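Local structure of 3-oxoacyl-(acyl-carrier protein) synthase II (1J3N) at residues 295-300 and 358-363. The protein probably catalyses the condensation of acyl chains with malonyl-acyl-carrier protein, releasing carbon dioxide, to elongate fatty acids. Residues are numbered along the deposited sequence; the frame is centred on the assembly and turned at random.
Sequences VGYINA and GVIPPT
Tyr297 bridges to Ile360 and Pro361 within the C-terminal half of the synthase, the CA atoms of Tyr297 and Ile360 lying 7.9 Å apart. CG of Tyr297 stands anti to the backbone N (chi1 176°), which carries the ring away from strand 297-299 toward the extended chain that follows helix 343-357. CG2 of Ile360 meets the ring obliquely, 3.4 Å from CE1 and 3.6 Å from CD1 of Tyr297. This methyl is itself anti to the backbone N of Ile360, whose CG1 lies beside that nitrogen (chi1 -48°); the short gamma methyl, not the longer ethyl arm, makes the contact. The two side chains run past each other in opposite directions. Farther out, the pyrrolidine ring of Pro361 crosses the end of the phenol at a slant, CG lying 3.3 Å from OH of Tyr297 and 4.2 Å from its CZ. The phenol oxygen thus sits against aliphatic carbon, yet it keeps a polar mate: OH is hydrogen-bonded to OG of Ser330, which also bonds O of Pro361, so one serine on strand 328-330 ties the tyrosine and the proline backbone together. Within its own strand, Tyr297 has backbone N of Asn299 3.9 Å above one face of its ring, displaced toward the rim. Strand 297-299 pairs in parallel with 328-330 and 388-394 in the mixed sheet of this thiolase-like fold, and Met328 also touches Ile360. Cutting Tyr297 back to an alanine would probably open a gap beside Ile360 and Pro361 and leave OG of Ser330 without its phenol mate. The contact is buried and its carbon-to-carbon approaches are apolar: the phenol ring packs by van der Waals contact, while its hydroxyl is satisfied by Ser330, outside the two segments.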
loop_
_atom_site.group_PDB
_atom_site.type_symbol
_atom_site.label_atom_id
_atom_site.label_comp_id
_atom_site.label_asym_id
_atom_site.label_seq_id
_atom_site.Cartn_x
_atom_site.Cartn_y
_atom_site.Cartn_z
ATOM N N VAL A 295 -0.563 -12.698 -27.660
ATOM C CA VAL A 295 -1.178 -13.217 -26.445
ATOM C C VAL A 295 -2.172 -14.312 -26.803
ATOM O O VAL A 295 -2.976 -14.147 -27.718
ATOM C CB VAL A 295 -1.918 -12.096 -25.664
ATOM C CG1 VAL A 295 -2.679 -12.686 -24.476
ATOM C CG2 VAL A 295 -0.916 -11.063 -25.182
ATOM N N GLY A 296 -2.103 -15.428 -26.083
ATOM C CA GLY A 296 -3.010 -16.535 -26.329
ATOM C C GLY A 296 -3.937 -16.840 -25.164
ATOM O O GLY A 296 -4.908 -17.582 -25.318
ATOM N N TYR A 297 -3.644 -16.271 -23.998
ATOM C CA TYR A 297 -4.468 -16.484 -22.808
ATOM C C TYR A 297 -4.607 -15.242 -21.927
ATOM O O TYR A 297 -3.660 -14.472 -21.777
ATOM C CB TYR A 297 -3.885 -17.616 -21.951
ATOM C CG TYR A 297 -4.622 -17.831 -20.646
ATOM C CD1 TYR A 297 -5.997 -18.063 -20.637
ATOM C CD2 TYR A 297 -3.944 -17.828 -19.420
ATOM C CE1 TYR A 297 -6.683 -18.293 -19.452
ATOM C CE2 TYR A 297 -4.628 -18.057 -18.218
ATOM C CZ TYR A 297 -5.997 -18.291 -18.248
ATOM O OH TYR A 297 -6.695 -18.561 -17.090
ATOM N N ILE A 298 -5.797 -15.060 -21.355
ATOM C CA ILE A 298 -6.066 -13.948 -20.455
ATOM C C ILE A 298 -6.791 -14.446 -19.223
ATOM O O ILE A 298 -7.922 -14.932 -19.319
ATOM C CB ILE A 298 -6.965 -12.862 -21.084
ATOM C CG1 ILE A 298 -6.292 -12.243 -22.312
ATOM C CG2 ILE A 298 -7.245 -11.777 -20.056
ATOM C CD1 ILE A 298 -7.088 -11.093 -22.928
ATOM N N ASN A 299 -6.147 -14.355 -18.066
ATOM C CA ASN A 299 -6.818 -14.768 -16.842
ATOM C C ASN A 299 -7.612 -13.538 -16.464
ATOM O O ASN A 299 -7.075 -12.584 -15.909
ATOM C CB ASN A 299 -5.826 -15.125 -15.731
ATOM C CG ASN A 299 -6.525 -15.624 -14.480
ATOM O OD1 ASN A 299 -7.001 -14.836 -13.657
ATOM N ND2 ASN A 299 -6.616 -16.940 -14.343
ATOM N N ALA A 300 -8.895 -13.563 -16.806
ATOM C CA ALA A 300 -9.782 -12.444 -16.554
ATOM C C ALA A 300 -10.010 -12.138 -15.089
ATOM O O ALA A 300 -9.748 -12.958 -14.211
ATOM C CB ALA A 300 -11.118 -12.690 -17.228
ATOM N N GLY A 358 1.092 -26.000 -19.781
ATOM C CA GLY A 358 0.513 -26.105 -21.107
ATOM C C GLY A 358 -0.948 -26.515 -21.114
ATOM O O GLY A 358 -1.415 -27.159 -22.058
ATOM N N VAL A 359 -1.671 -26.159 -20.057
ATOM C CA VAL A 359 -3.095 -26.463 -19.957
ATOM C C VAL A 359 -3.758 -25.198 -19.424
ATOM O O VAL A 359 -3.244 -24.558 -18.501
ATOM C CB VAL A 359 -3.395 -27.629 -18.979
ATOM C CG1 VAL A 359 -4.903 -27.850 -18.896
ATOM C CG2 VAL A 359 -2.709 -28.913 -19.445
ATOM N N ILE A 360 -4.888 -24.834 -20.020
ATOM C CA ILE A 360 -5.612 -23.639 -19.618
ATOM C C ILE A 360 -6.738 -23.997 -18.664
ATOM O O ILE A 360 -7.573 -24.855 -18.968
ATOM C CB ILE A 360 -6.218 -22.918 -20.838
ATOM C CG1 ILE A 360 -5.158 -22.761 -21.936
ATOM C CG2 ILE A 360 -6.749 -21.561 -20.425
ATOM C CD1 ILE A 360 -3.922 -21.996 -21.513
ATOM N N PRO A 361 -6.778 -23.338 -17.494
ATOM C CA PRO A 361 -7.824 -23.607 -16.503
ATOM C C PRO A 361 -9.177 -23.151 -17.037
ATOM O O PRO A 361 -9.256 -22.170 -17.772
ATOM C CB PRO A 361 -7.352 -22.815 -15.286
ATOM C CG PRO A 361 -6.628 -21.665 -15.897
ATOM C CD PRO A 361 -5.832 -22.324 -16.998
ATOM N N PRO A 362 -10.258 -23.856 -16.666
ATOM C CA PRO A 362 -11.622 -23.541 -17.112
ATOM C C PRO A 362 -12.379 -22.500 -16.297
ATOM O O PRO A 362 -11.990 -22.140 -15.183
ATOM C CB PRO A 362 -12.313 -24.885 -17.011
ATOM C CG PRO A 362 -11.768 -25.367 -15.687
ATOM C CD PRO A 362 -10.269 -25.063 -15.815
ATOM N N THR A 363 -13.478 -22.035 -16.876
ATOM C CA THR A 363 -14.362 -21.098 -16.211
ATOM C C THR A 363 -15.561 -22.000 -15.978
ATOM O O THR A 363 -16.331 -22.257 -16.908
ATOM C CB THR A 363 -14.796 -19.935 -17.131
ATOM O OG1 THR A 363 -13.648 -19.197 -17.562
ATOM C CG2 THR A 363 -15.730 -18.994 -16.389
#